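Local coordinates for 35 kDa hemin binding protein (Porphyromonas gingivalis, PDB 5Y1A) that is thought to bind hemin and is carried by the type IX secretion system, with immunoglobulin-like domains essential for its stability during secretion, at residues K86-V91 with D238-K243; A182-N187 with V208-S213; T76-N81 with G92-A97. All coordinates share one frame; numbering follows the deposited sequence. Where two conformers were deposited one is given.

Contact 1: residues K86-V91 with D238-K243; sequences KKWPRV and DGFEIK
W88 and F240 are brought together by their first torsions: the indole CG of W88 sits beside its backbone N, opposite the carbonyl carbon (chi1 -66°), while the phenyl CG of F240 is held between backbone N and carbonyl carbon (chi1 54°). W88 is the residue at which helix 83-87 gives up helical backbone angles, just ahead of helix 89-102. Its NE1 donates a 2.7 Å hydrogen bond to D238 O, nearly straight at 163° and lying both in the carbonyl plane and close to the indole plane. The D238 side chain slides past the indole in the opposite direction, its CB 3.7 Å from W88 NE1. F240 CD2 comes within 4.1 Å of W88 CZ2, and both rings also rest on L209 of strand 207-220. K87 lies with its CG over one face of the W88 indole; its chain is extended to CE, and NZ turns off there to reach a water 3.0 Å away, which in turn donates to G239 O at 2.6 Å. R90 turns instead to the sandwich strand, bonding I211 O, S213 O and T214 O. The contact thus joins the helical side of the thioredoxin-type domain to the loop before strand 245-252. Its polar bonds across the segments, direct and water-mediated, both end on backbone carbonyls, so the loop is gripped through its main chain; the D238 carboxylate, not in contact with R90, may add a weak longer-range attraction.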
ATOM      1  N   LYS A  86      -0.764  -6.028 -15.426  0.50 10.85           N
ATOM      2  CA  LYS A  86      -1.141  -7.386 -15.813  0.50 11.71           C
ATOM      3  C   LYS A  86      -1.204  -8.277 -14.575  0.50 12.20           C
ATOM      4  O   LYS A  86      -2.191  -8.992 -14.364  0.50 11.64           O
ATOM      5  CB  LYS A  86      -0.128  -7.978 -16.792  0.50 11.85           C
ATOM      6  CG  LYS A  86      -0.588  -9.307 -17.404  0.50 13.29           C
ATOM      7  CD  LYS A  86      -0.778  -9.196 -18.909  0.50 16.91           C
ATOM      8  CE  LYS A  86       0.542  -9.411 -19.637  0.50 17.80           C
ATOM      9  NZ  LYS A  86       1.614  -8.480 -19.166  0.50 19.55           N
ATOM     10  N   LYS A  87      -0.140  -8.231 -13.772  1.00 12.46           N
ATOM     11  CA  LYS A  87       0.003  -9.122 -12.620  1.00 13.01           C
ATOM     12  C   LYS A  87      -0.994  -8.756 -11.511  1.00 12.76           C
ATOM     13  O   LYS A  87      -1.545  -9.649 -10.827  1.00 12.42           O
ATOM     14  CB  LYS A  87       1.459  -9.104 -12.138  1.00 13.25           C
ATOM     15  CG  LYS A  87       1.751 -10.050 -11.017  1.00 17.61           C
ATOM     16  CD  LYS A  87       3.250 -10.229 -10.846  1.00 21.21           C
ATOM     17  CE  LYS A  87       3.525 -10.996  -9.564  1.00 24.87           C
ATOM     18  NZ  LYS A  87       3.584 -12.463  -9.813  1.00 27.69           N
ATOM     19  N   TRP A  88      -1.236  -7.444 -11.351  1.00 11.09           N
ATOM     20  CA  TRP A  88      -2.219  -6.921 -10.406  1.00 11.48           C
ATOM     21  C   TRP A  88      -3.274  -6.107 -11.155  1.00 11.28           C
ATOM     22  O   TRP A  88      -3.213  -4.873 -11.187  1.00 11.33           O
ATOM     23  CB  TRP A  88      -1.539  -6.032  -9.348  1.00 10.59           C
ATOM     24  CG  TRP A  88      -0.598  -6.818  -8.453  1.00 11.28           C
ATOM     25  CD1 TRP A  88      -0.936  -7.540  -7.360  1.00 11.74           C
ATOM     26  CD2 TRP A  88       0.819  -6.955  -8.613  1.00 11.41           C
ATOM     27  NE1 TRP A  88       0.198  -8.131  -6.806  1.00 11.88           N
ATOM     28  CE2 TRP A  88       1.282  -7.793  -7.567  1.00 12.29           C
ATOM     29  CE3 TRP A  88       1.746  -6.467  -9.560  1.00 11.13           C
ATOM     30  CZ2 TRP A  88       2.640  -8.124  -7.409  1.00 11.37           C
ATOM     31  CZ3 TRP A  88       3.089  -6.785  -9.405  1.00 11.96           C
ATOM     32  CH2 TRP A  88       3.526  -7.611  -8.337  1.00 12.87           C
ATOM     33  N   PRO A  89      -4.259  -6.792 -11.761  1.00 10.97           N
ATOM     34  CA  PRO A  89      -5.230  -6.093 -12.619  1.00 11.13           C
ATOM     35  C   PRO A  89      -6.053  -5.023 -11.914  1.00 10.35           C
ATOM     36  O   PRO A  89      -6.524  -4.108 -12.587  1.00 10.47           O
ATOM     37  CB  PRO A  89      -6.140  -7.225 -13.135  1.00 11.81           C
ATOM     38  CG  PRO A  89      -5.387  -8.487 -12.889  1.00 14.21           C
ATOM     39  CD  PRO A  89      -4.509  -8.239 -11.694  1.00 11.97           C
ATOM     40  N   ARG A  90      -6.185  -5.074 -10.585  1.00  9.98           N
ATOM     41  CA  ARG A  90      -6.963  -4.031  -9.906  1.00 10.12           C
ATOM     42  C   ARG A  90      -6.215  -2.688  -9.981  1.00  9.89           C
ATOM     43  O   ARG A  90      -6.835  -1.631  -9.875  1.00  9.50           O
ATOM     44  CB  ARG A  90      -7.272  -4.416  -8.461  1.00 10.22           C
ATOM     45  CG  ARG A  90      -8.264  -5.605  -8.343  1.00 10.88           C
ATOM     46  CD  ARG A  90      -8.522  -6.054  -6.899  1.00 12.01           C
ATOM     47  NE  ARG A  90      -8.677  -4.904  -6.010  1.00 12.24           N
ATOM     48  CZ  ARG A  90      -9.787  -4.182  -5.845  1.00 15.32           C
ATOM     49  NH1 ARG A  90     -10.922  -4.487  -6.488  1.00 15.19           N
ATOM     50  NH2 ARG A  90      -9.744  -3.135  -5.020  1.00 11.34           N
ATOM     51  N   VAL A  91      -4.896  -2.748 -10.157  1.00 10.02           N
ATOM     52  CA  VAL A  91      -4.096  -1.534 -10.427  1.00  9.96           C
ATOM     53  C   VAL A  91      -4.506  -0.902 -11.782  1.00 10.06           C
ATOM     54  O   VAL A  91      -4.663   0.320 -11.883  1.00  9.58           O
ATOM     55  CB  VAL A  91      -2.549  -1.789 -10.353  1.00  9.95           C
ATOM     56  CG1 VAL A  91      -1.769  -0.517 -10.734  1.00  8.30           C
ATOM     57  CG2 VAL A  91      -2.112  -2.286  -8.956  1.00  9.94           C
ATOM     58  N   ASP A 238      -0.969  -9.547  -1.805  1.00 14.52           N
ATOM     59  CA  ASP A 238      -1.234 -10.126  -3.125  1.00 16.10           C
ATOM     60  C   ASP A 238       0.061 -10.575  -3.832  1.00 15.65           C
ATOM     61  O   ASP A 238       0.419 -10.051  -4.888  1.00 15.92           O
ATOM     62  CB  ASP A 238      -1.953  -9.087  -3.996  1.00 16.45           C
ATOM     63  CG  ASP A 238      -3.475  -9.045  -3.789  1.00 21.69           C
ATOM     64  OD1 ASP A 238      -4.033  -9.916  -3.060  1.00 25.20           O
ATOM     65  OD2 ASP A 238      -4.124  -8.145  -4.407  1.00 21.40           O
ATOM     66  N   GLY A 239       0.791 -11.525  -3.260  1.00 15.82           N
ATOM     67  CA  GLY A 239       1.892 -12.133  -4.003  1.00 15.76           C
ATOM     68  C   GLY A 239       3.125 -11.271  -4.161  1.00 16.02           C
ATOM     69  O   GLY A 239       3.811 -11.303  -5.188  1.00 16.75           O
ATOM     70  N   PHE A 240       3.392 -10.463  -3.141  1.00 14.98           N
ATOM     71  CA  PHE A 240       4.649  -9.765  -3.057  1.00 13.79           C
ATOM     72  C   PHE A 240       5.099  -9.796  -1.623  1.00 14.51           C
ATOM     73  O   PHE A 240       4.289 -10.049  -0.701  1.00 14.52           O
ATOM     74  CB  PHE A 240       4.539  -8.310  -3.574  1.00 13.65           C
ATOM     75  CG  PHE A 240       3.445  -7.497  -2.922  1.00 12.55           C
ATOM     76  CD1 PHE A 240       3.711  -6.661  -1.848  1.00 13.90           C
ATOM     77  CD2 PHE A 240       2.144  -7.539  -3.430  1.00 13.21           C
ATOM     78  CE1 PHE A 240       2.683  -5.879  -1.273  1.00 13.82           C
ATOM     79  CE2 PHE A 240       1.130  -6.755  -2.879  1.00 12.43           C
ATOM     80  CZ  PHE A 240       1.389  -5.948  -1.799  1.00 11.06           C
ATOM     81  N   GLU A 241       6.384  -9.524  -1.428  1.00 14.75           N
ATOM     82  CA  GLU A 241       6.984  -9.622  -0.105  1.00 16.75           C
ATOM     83  C   GLU A 241       6.638  -8.424   0.734  1.00 15.44           C
ATOM     84  O   GLU A 241       6.495  -7.324   0.205  1.00 14.38           O
ATOM     85  CB  GLU A 241       8.501  -9.748  -0.221  1.00 16.53           C
ATOM     86  CG  GLU A 241       8.952 -11.052  -0.914  1.00 20.47           C
ATOM     87  CD  GLU A 241      10.445 -11.308  -0.781  1.00 23.16           C
ATOM     88  OE1 GLU A 241      10.803 -12.437  -0.353  1.00 29.71           O
ATOM     89  OE2 GLU A 241      11.252 -10.393  -1.093  1.00 30.37           O
ATOM     90  N   ILE A 242       6.556  -8.612   2.054  1.00 13.84           N
ATOM     91  CA  ILE A 242       6.219  -7.499   2.956  1.00 14.34           C
ATOM     92  C   ILE A 242       7.355  -6.467   3.133  1.00 13.53           C
ATOM     93  O   ILE A 242       7.101  -5.309   3.463  1.00 13.39           O
ATOM     94  CB  ILE A 242       5.763  -8.013   4.347  1.00 14.41           C
ATOM     95  CG1 ILE A 242       5.120  -6.883   5.149  1.00 15.08           C
ATOM     96  CG2 ILE A 242       6.939  -8.684   5.119  1.00 14.64           C
ATOM     97  CD1 ILE A 242       4.209  -7.371   6.280  1.00 17.66           C
ATOM     98  N   LYS A 243       8.600  -6.898   2.945  0.50 13.48           N
ATOM     99  CA  LYS A 243       9.737  -6.005   3.131  0.50 13.19           C
ATOM    100  C   LYS A 243       9.544  -4.739   2.281  0.50 12.73           C
ATOM    101  O   LYS A 243       9.136  -4.814   1.116  0.50 12.09           O
ATOM    102  CB  LYS A 243      11.033  -6.734   2.769  0.50 13.18           C
ATOM    103  CG  LYS A 243      12.329  -5.942   2.933  0.50 14.90           C
ATOM    104  CD  LYS A 243      13.485  -6.772   2.380  0.50 17.73           C
ATOM    105  CE  LYS A 243      14.641  -5.913   1.909  0.50 20.54           C
ATOM    106  NZ  LYS A 243      15.559  -6.718   1.027  0.50 21.29           N
TER
HETATM  107  O   HOH W   1       3.937 -13.174  -6.967  1.00 32.52           O

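Contact 2: residues A182-N187 with V208-S213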
ATOM      1  N   ALA A 182      -7.452   3.218   0.430  1.00  8.34           N
ATOM      2  CA  ALA A 182      -6.152   2.835   0.988  1.00  8.85           C
ATOM      3  C   ALA A 182      -5.390   1.985  -0.031  1.00  9.31           C
ATOM      4  O   ALA A 182      -5.967   1.082  -0.697  1.00  8.83           O
ATOM      5  CB  ALA A 182      -6.320   2.088   2.316  1.00  8.08           C
ATOM      6  N   TYR A 183      -4.097   2.267  -0.123  1.00  8.55           N
ATOM      7  CA  TYR A 183      -3.179   1.545  -0.988  1.00  9.02           C
ATOM      8  C   TYR A 183      -2.128   0.808  -0.158  1.00  9.63           C
ATOM      9  O   TYR A 183      -1.675   1.305   0.890  1.00  9.97           O
ATOM     10  CB  TYR A 183      -2.397   2.506  -1.917  1.00  9.24           C
ATOM     11  CG  TYR A 183      -3.200   3.353  -2.871  1.00  8.72           C
ATOM     12  CD1 TYR A 183      -4.443   2.926  -3.372  1.00  7.47           C
ATOM     13  CD2 TYR A 183      -2.675   4.569  -3.339  1.00  8.55           C
ATOM     14  CE1 TYR A 183      -5.151   3.737  -4.305  1.00  8.06           C
ATOM     15  CE2 TYR A 183      -3.360   5.366  -4.245  1.00  8.82           C
ATOM     16  CZ  TYR A 183      -4.602   4.954  -4.723  1.00  9.70           C
ATOM     17  OH  TYR A 183      -5.283   5.761  -5.623  1.00  7.73           O
ATOM     18  N   VAL A 184      -1.749  -0.380  -0.637  1.00  9.60           N
ATOM     19  CA  VAL A 184      -0.486  -0.986  -0.212  1.00  9.16           C
ATOM     20  C   VAL A 184       0.572  -0.607  -1.268  1.00  9.84           C
ATOM     21  O   VAL A 184       0.397  -0.883  -2.459  1.00  9.29           O
ATOM     22  CB  VAL A 184      -0.578  -2.517  -0.061  1.00  9.11           C
ATOM     23  CG1 VAL A 184       0.767  -3.045   0.526  1.00  8.63           C
ATOM     24  CG2 VAL A 184      -1.759  -2.901   0.886  1.00 10.34           C
ATOM     25  N   LEU A 185       1.651   0.024  -0.804  1.00  9.04           N
ATOM     26  CA  LEU A 185       2.708   0.600  -1.644  1.00  9.17           C
ATOM     27  C   LEU A 185       3.967  -0.217  -1.444  1.00  9.56           C
ATOM     28  O   LEU A 185       4.298  -0.535  -0.320  1.00 10.53           O
ATOM     29  CB  LEU A 185       2.970   2.073  -1.250  1.00  9.79           C
ATOM     30  CG  LEU A 185       1.724   2.968  -1.357  1.00  9.90           C
ATOM     31  CD1 LEU A 185       2.032   4.378  -0.826  1.00 11.62           C
ATOM     32  CD2 LEU A 185       1.248   3.024  -2.808  1.00 10.00           C
ATOM     33  N   LYS A 186       4.646  -0.558  -2.534  0.50  9.83           N
ATOM     34  CA  LYS A 186       5.871  -1.374  -2.484  0.50  9.83           C
ATOM     35  C   LYS A 186       7.067  -0.519  -2.893  0.50  9.95           C
ATOM     36  O   LYS A 186       7.054   0.094  -3.971  0.50 10.05           O
ATOM     37  CB  LYS A 186       5.739  -2.580  -3.413  0.50 10.58           C
ATOM     38  CG  LYS A 186       6.928  -3.561  -3.375  0.50 11.12           C
ATOM     39  CD  LYS A 186       6.996  -4.296  -2.037  0.50 11.52           C
ATOM     40  CE  LYS A 186       8.228  -5.205  -1.920  0.50 13.25           C
ATOM     41  NZ  LYS A 186       9.465  -4.454  -1.594  0.50 14.81           N
ATOM     42  N   ASN A 187       8.084  -0.477  -2.025  1.00  9.69           N
ATOM     43  CA  ASN A 187       9.343   0.257  -2.285  1.00  9.70           C
ATOM     44  C   ASN A 187      10.449  -0.698  -2.648  1.00 10.40           C
ATOM     45  O   ASN A 187      10.304  -1.918  -2.432  1.00 10.40           O
ATOM     46  CB  ASN A 187       9.741   1.089  -1.077  1.00 11.03           C
ATOM     47  CG  ASN A 187       8.650   2.060  -0.676  1.00 12.71           C
ATOM     48  OD1 ASN A 187       8.089   2.765  -1.531  1.00 11.14           O
ATOM     49  ND2 ASN A 187       8.328   2.097   0.619  1.00 12.62           N
ATOM     50  N   VAL A 208       1.872   1.363  -6.256  1.00  8.45           N
ATOM     51  CA  VAL A 208       0.614   0.780  -5.805  1.00  8.47           C
ATOM     52  C   VAL A 208       0.461  -0.665  -6.289  1.00  7.56           C
ATOM     53  O   VAL A 208       0.481  -0.908  -7.487  1.00  8.31           O
ATOM     54  CB  VAL A 208      -0.592   1.587  -6.308  1.00  7.50           C
ATOM     55  CG1 VAL A 208      -1.877   0.923  -5.813  1.00  9.53           C
ATOM     56  CG2 VAL A 208      -0.497   3.037  -5.813  1.00  9.58           C
ATOM     57  N   LEU A 209       0.335  -1.612  -5.365  1.00  8.02           N
ATOM     58  CA  LEU A 209       0.040  -3.001  -5.759  1.00  8.31           C
ATOM     59  C   LEU A 209      -1.307  -3.508  -5.306  1.00  8.24           C
ATOM     60  O   LEU A 209      -1.799  -4.535  -5.858  1.00  8.14           O
ATOM     61  CB  LEU A 209       1.116  -3.980  -5.254  1.00  8.22           C
ATOM     62  CG  LEU A 209       2.517  -3.659  -5.790  1.00  7.58           C
ATOM     63  CD1 LEU A 209       3.472  -4.764  -5.276  1.00 10.86           C
ATOM     64  CD2 LEU A 209       2.586  -3.526  -7.330  1.00  8.40           C
ATOM     65  N   MET A 210      -1.865  -2.856  -4.281  1.00  7.49           N
ATOM     66  CA  MET A 210      -3.199  -3.199  -3.786  1.00  7.68           C
ATOM     67  C   MET A 210      -4.019  -1.963  -3.460  1.00  8.21           C
ATOM     68  O   MET A 210      -3.482  -0.947  -2.999  1.00  9.10           O
ATOM     69  CB  MET A 210      -3.148  -4.103  -2.528  1.00  6.46           C
ATOM     70  CG  MET A 210      -2.261  -5.347  -2.642  1.00  7.27           C
ATOM     71  SD  MET A 210      -2.208  -6.350  -1.087  1.00  4.11           S
ATOM     72  CE  MET A 210      -3.894  -6.917  -0.990  1.00 15.07           C
ATOM     73  N   ILE A 211      -5.326  -2.078  -3.666  1.00  8.01           N
ATOM     74  CA  ILE A 211      -6.300  -1.068  -3.249  1.00  8.40           C
ATOM     75  C   ILE A 211      -7.278  -1.817  -2.342  1.00  9.29           C
ATOM     76  O   ILE A 211      -7.913  -2.800  -2.765  1.00  8.19           O
ATOM     77  CB  ILE A 211      -7.055  -0.404  -4.462  1.00  8.67           C
ATOM     78  CG1 ILE A 211      -6.047   0.163  -5.505  1.00 10.09           C
ATOM     79  CG2 ILE A 211      -8.011   0.700  -3.956  1.00  9.24           C
ATOM     80  CD1 ILE A 211      -5.607  -0.797  -6.632  1.00  6.99           C
ATOM     81  N   LEU A 212      -7.400  -1.345  -1.107  1.00  8.48           N
ATOM     82  CA  LEU A 212      -8.094  -2.110  -0.069  1.00  9.77           C
ATOM     83  C   LEU A 212      -9.620  -2.059  -0.104  1.00 10.67           C
ATOM     84  O   LEU A 212     -10.280  -2.908   0.519  1.00 11.40           O
ATOM     85  CB  LEU A 212      -7.572  -1.708   1.296  1.00  9.76           C
ATOM     86  CG  LEU A 212      -6.062  -1.956   1.476  1.00 10.61           C
ATOM     87  CD1 LEU A 212      -5.671  -1.686   2.925  1.00 12.16           C
ATOM     88  CD2 LEU A 212      -5.617  -3.383   1.048  1.00 11.61           C
ATOM     89  N   SER A 213     -10.175  -1.078  -0.815  0.50 10.28           N
ATOM     90  CA  SER A 213     -11.633  -1.017  -1.048  0.50 10.14           C
ATOM     91  C   SER A 213     -12.003  -1.784  -2.314  0.50 10.39           C
ATOM     92  O   SER A 213     -11.422  -1.540  -3.373  0.50 10.24           O
ATOM     93  CB  SER A 213     -12.052   0.442  -1.185  0.50 10.11           C
ATOM     94  OG  SER A 213     -11.167   1.131  -2.055  0.50  8.12           O
TER
HETATM   95  O   HOH W   2      -9.182   1.562  -0.648  1.00 21.14           O
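V184 faces both L209 and M210, a classic beta bulge in the antiparallel pairing of strands 179-186 and 207-220, which lie side by side in one sheet of the beta-sandwich, probably the immunoglobulin-like domain. Three backbone hydrogen bonds hold the pair. L212 N donates to A182 O, and V184 makes both bonds of the bulge: its N donates to M210 O, and its O accepts from L209 N at 3.0 Å. Two CA-H...O contacts fill in, the shorter from Y183 CA to M210 O at 3.2 Å. Apolar contacts divide between the two faces of the sheet. On one, V184 and M210 point the same way, V184 CG2 3.9 Å from M210 CB and as close to L212 CD2, which crosses it at about a right angle. On the other, Y183 lies beside I211, with Y183 CD1 3.8 Å from I211 CG1. V208 makes a CH-pi contact there, its CG2 4.1 Å from the centroid of the Y183 ring. This face is covered by L94 of helix 89-102 and T76 of strand 73-79, and the Y183 hydroxyl is hydrogen-bonded to E41. V208 CG2, set beside its backbone N with CG1 anti to that N (chi1 180°), is shared between two neighbours: besides the ring it presses on L185 CD2 at 3.5 Å, tighter than usual for two methyls.

Contact 3: residues T76-N81 with G92-A97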
ATOM      1  N   THR A  76       2.597   8.103  -4.780  1.00 11.23           N
ATOM      2  CA  THR A  76       2.129   6.804  -5.260  1.00 10.97           C
ATOM      3  C   THR A  76       2.336   6.739  -6.773  1.00 10.66           C
ATOM      4  O   THR A  76       2.190   7.759  -7.447  1.00 12.37           O
ATOM      5  CB  THR A  76       0.645   6.564  -4.957  1.00 10.94           C
ATOM      6  OG1 THR A  76      -0.148   7.487  -5.707  1.00 12.46           O
ATOM      7  CG2 THR A  76       0.336   6.725  -3.484  1.00 10.84           C
ATOM      8  N   PHE A  77       2.737   5.569  -7.279  1.00  9.27           N
ATOM      9  CA  PHE A  77       2.933   5.359  -8.717  1.00  8.83           C
ATOM     10  C   PHE A  77       1.932   4.310  -9.152  1.00  8.56           C
ATOM     11  O   PHE A  77       1.893   3.213  -8.581  1.00  9.02           O
ATOM     12  CB  PHE A  77       4.360   4.909  -9.033  1.00  9.45           C
ATOM     13  CG  PHE A  77       5.374   6.013  -8.878  1.00 10.16           C
ATOM     14  CD1 PHE A  77       5.904   6.654 -10.008  1.00 10.33           C
ATOM     15  CD2 PHE A  77       5.782   6.430  -7.601  1.00  9.70           C
ATOM     16  CE1 PHE A  77       6.817   7.727  -9.875  1.00  8.78           C
ATOM     17  CE2 PHE A  77       6.707   7.478  -7.451  1.00 10.54           C
ATOM     18  CZ  PHE A  77       7.229   8.136  -8.586  1.00 11.52           C
ATOM     19  N   VAL A  78       1.145   4.649 -10.175  1.00  8.01           N
ATOM     20  CA  VAL A  78       0.053   3.805 -10.662  1.00  7.61           C
ATOM     21  C   VAL A  78       0.437   3.369 -12.066  1.00  8.64           C
ATOM     22  O   VAL A  78       0.631   4.209 -12.952  1.00  8.33           O
ATOM     23  CB  VAL A  78      -1.273   4.597 -10.737  1.00  6.48           C
ATOM     24  CG1 VAL A  78      -2.376   3.719 -11.325  1.00  7.72           C
ATOM     25  CG2 VAL A  78      -1.700   5.123  -9.339  1.00  6.85           C
ATOM     26  N   HIS A  79       0.583   2.063 -12.255  1.00  9.02           N
ATOM     27  CA  HIS A  79       1.043   1.520 -13.532  1.00  9.57           C
ATOM     28  C   HIS A  79      -0.104   1.192 -14.470  1.00  9.83           C
ATOM     29  O   HIS A  79      -1.167   0.791 -14.011  1.00 10.19           O
ATOM     30  CB  HIS A  79       1.868   0.270 -13.274  1.00  9.77           C
ATOM     31  CG  HIS A  79       3.286   0.566 -12.893  1.00 10.00           C
ATOM     32  ND1 HIS A  79       4.339   0.370 -13.753  1.00  9.70           N
ATOM     33  CD2 HIS A  79       3.813   1.104 -11.766  1.00 11.22           C
ATOM     34  CE1 HIS A  79       5.461   0.750 -13.168  1.00 10.27           C
ATOM     35  NE2 HIS A  79       5.171   1.208 -11.965  1.00  8.64           N
ATOM     36  N   TYR A  80       0.119   1.348 -15.779  1.00  9.81           N
ATOM     37  CA  TYR A  80      -0.880   0.923 -16.751  1.00 11.01           C
ATOM     38  C   TYR A  80      -0.291   0.279 -17.995  1.00 11.01           C
ATOM     39  O   TYR A  80       0.768   0.696 -18.495  1.00 11.01           O
ATOM     40  CB  TYR A  80      -1.803   2.080 -17.139  1.00 11.54           C
ATOM     41  CG  TYR A  80      -3.075   1.617 -17.823  1.00 11.57           C
ATOM     42  CD1 TYR A  80      -3.996   0.844 -17.122  1.00 12.58           C
ATOM     43  CD2 TYR A  80      -3.372   1.974 -19.143  1.00 13.68           C
ATOM     44  CE1 TYR A  80      -5.166   0.409 -17.690  1.00 16.75           C
ATOM     45  CE2 TYR A  80      -4.591   1.523 -19.750  1.00 13.47           C
ATOM     46  CZ  TYR A  80      -5.468   0.747 -18.983  1.00 15.23           C
ATOM     47  OH  TYR A  80      -6.674   0.257 -19.441  1.00 18.01           O
ATOM     48  N   ASN A  81      -1.004  -0.724 -18.520  1.00 10.21           N
ATOM     49  CA  ASN A  81      -0.566  -1.404 -19.762  1.00 10.86           C
ATOM     50  C   ASN A  81       0.858  -1.950 -19.680  1.00 10.22           C
ATOM     51  O   ASN A  81       1.669  -1.774 -20.598  1.00 10.86           O
ATOM     52  CB  ASN A  81      -0.752  -0.527 -21.006  1.00 10.13           C
ATOM     53  CG  ASN A  81      -2.203  -0.461 -21.465  1.00 10.49           C
ATOM     54  OD1 ASN A  81      -3.047  -1.177 -20.938  1.00 11.22           O
ATOM     55  ND2 ASN A  81      -2.497   0.419 -22.423  1.00 10.58           N
ATOM     56  N   GLY A  92      -4.710  -1.729 -12.819  1.00  9.74           N
ATOM     57  CA  GLY A  92      -5.310  -1.237 -14.070  1.00 10.15           C
ATOM     58  C   GLY A  92      -6.676  -0.592 -13.871  1.00 10.28           C
ATOM     59  O   GLY A  92      -6.975   0.460 -14.467  1.00  8.69           O
ATOM     60  N   GLN A  93      -7.502  -1.210 -13.028  1.00 10.19           N
ATOM     61  CA  GLN A  93      -8.840  -0.681 -12.717  0.50  9.93           C
ATOM     62  C   GLN A  93      -8.749   0.674 -12.047  1.00  9.77           C
ATOM     63  O   GLN A  93      -9.540   1.590 -12.353  1.00 10.46           O
ATOM     64  CB  GLN A  93      -9.631  -1.640 -11.819  0.50 10.52           C
ATOM     65  CG  GLN A  93     -10.158  -2.885 -12.526  0.50 11.08           C
ATOM     66  CD  GLN A  93     -10.918  -2.567 -13.796  0.50 13.09           C
ATOM     67  OE1 GLN A  93     -11.919  -1.839 -13.778  0.50 14.24           O
ATOM     68  NE2 GLN A  93     -10.461  -3.128 -14.907  0.50 12.72           N
ATOM     69  N   LEU A  94      -7.788   0.803 -11.121  1.00  9.14           N
ATOM     70  CA  LEU A  94      -7.542   2.094 -10.454  1.00  8.55           C
ATOM     71  C   LEU A  94      -7.160   3.166 -11.493  1.00  8.73           C
ATOM     72  O   LEU A  94      -7.710   4.287 -11.469  1.00  9.06           O
ATOM     73  CB  LEU A  94      -6.442   1.954  -9.412  1.00  8.73           C
ATOM     74  CG  LEU A  94      -6.026   3.262  -8.727  1.00  9.17           C
ATOM     75  CD1 LEU A  94      -7.147   3.836  -7.870  1.00  8.69           C
ATOM     76  CD2 LEU A  94      -4.767   2.999  -7.867  1.00 10.57           C
ATOM     77  N   PHE A  95      -6.238   2.820 -12.389  1.00  8.13           N
ATOM     78  CA  PHE A  95      -5.844   3.741 -13.454  1.00  8.54           C
ATOM     79  C   PHE A  95      -7.045   4.180 -14.293  1.00  9.04           C
ATOM     80  O   PHE A  95      -7.256   5.374 -14.511  1.00  9.37           O
ATOM     81  CB  PHE A  95      -4.750   3.181 -14.372  1.00  9.21           C
ATOM     82  CG  PHE A  95      -4.370   4.162 -15.430  1.00 10.09           C
ATOM     83  CD1 PHE A  95      -3.451   5.166 -15.160  1.00 10.21           C
ATOM     84  CD2 PHE A  95      -5.046   4.172 -16.646  1.00  9.09           C
ATOM     85  CE1 PHE A  95      -3.166   6.158 -16.147  1.00 11.61           C
ATOM     86  CE2 PHE A  95      -4.765   5.138 -17.639  1.00  9.56           C
ATOM     87  CZ  PHE A  95      -3.836   6.133 -17.376  1.00 10.13           C
ATOM     88  N   ILE A  96      -7.825   3.220 -14.762  1.00  9.27           N
ATOM     89  CA  ILE A  96      -9.021   3.527 -15.573  1.00  9.81           C
ATOM     90  C   ILE A  96      -9.962   4.520 -14.874  1.00  9.18           C
ATOM     91  O   ILE A  96     -10.495   5.431 -15.513  1.00  8.65           O
ATOM     92  CB  ILE A  96      -9.757   2.204 -15.926  1.00 10.28           C
ATOM     93  CG1 ILE A  96      -8.902   1.438 -16.948  1.00 11.02           C
ATOM     94  CG2 ILE A  96     -11.220   2.454 -16.417  1.00 11.49           C
ATOM     95  CD1 ILE A  96      -9.344  -0.025 -17.145  1.00 14.30           C
ATOM     96  N   ALA A  97     -10.140   4.343 -13.566  1.00  8.18           N
ATOM     97  CA  ALA A  97     -10.974   5.221 -12.760  1.00  8.61           C
ATOM     98  C   ALA A  97     -10.383   6.621 -12.677  1.00  8.44           C
ATOM     99  O   ALA A  97     -11.097   7.613 -12.855  1.00  9.55           O
ATOM    100  CB  ALA A  97     -11.187   4.619 -11.331  1.00  8.24           C
TER
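Y80 and F95 lie flat against each other in an offset stack, ring centroids 4.5 Å apart and planes 21° from parallel. The overlap is displaced, so that F95 CD2 sits over the root of the tyrosine ring, 3.4 Å from Y80 CG, while Y80 CB projects onto the F95 face, 3.9 Å from the ring centroid. Both side chains leave the backbone with CG anti to the backbone N (chi1 -164° for Y80), which sends them into the gap between strand and helix. Y80 CE1 lies 3.7 Å from G92 O, on the first turn of the segment; farther out, I96 meets the end of the tyrosine, its CD1 3.5 Å from Y80 OH. The axis of helix segment 92-97 crosses that of strand segment 76-79 almost perpendicularly, at a closest approach of 7.8 Å, consistent with the thioredoxin fold, where a helix turned across the strands covers the central sheet. Deeper in, V78 drives its two methyls into the notch between successive helix residues: CG1 packs 3.9 Å from F95 CB, at the edge of that ring, and CG2 lies 4.0 Å from L94 CD2. I104 touches F95, and F107 touches Y80.

Contact 3 closes first along the chain, joining strand 73-79 to helix 89-102 within the thioredoxin-type domain. Contact 2 follows, entirely inside the beta-sandwich. Contact 1 links the two domains; its segments alternate with those of contact 3 and enclose those of contact 2. The centres of contacts 1 and 2 are about 8 Å apart, 2 and 3 about 11 Å, 1 and 3 about 13 Å. Helix 89-102 serves contacts 1 and 3. Strand 207-220 reaches the thioredoxin-type sheet: V208 N lies 3.0 Å from F77 O. The two domains thus pack against each other through a helix, a loop and a probable strand-to-strand hydrogen bond.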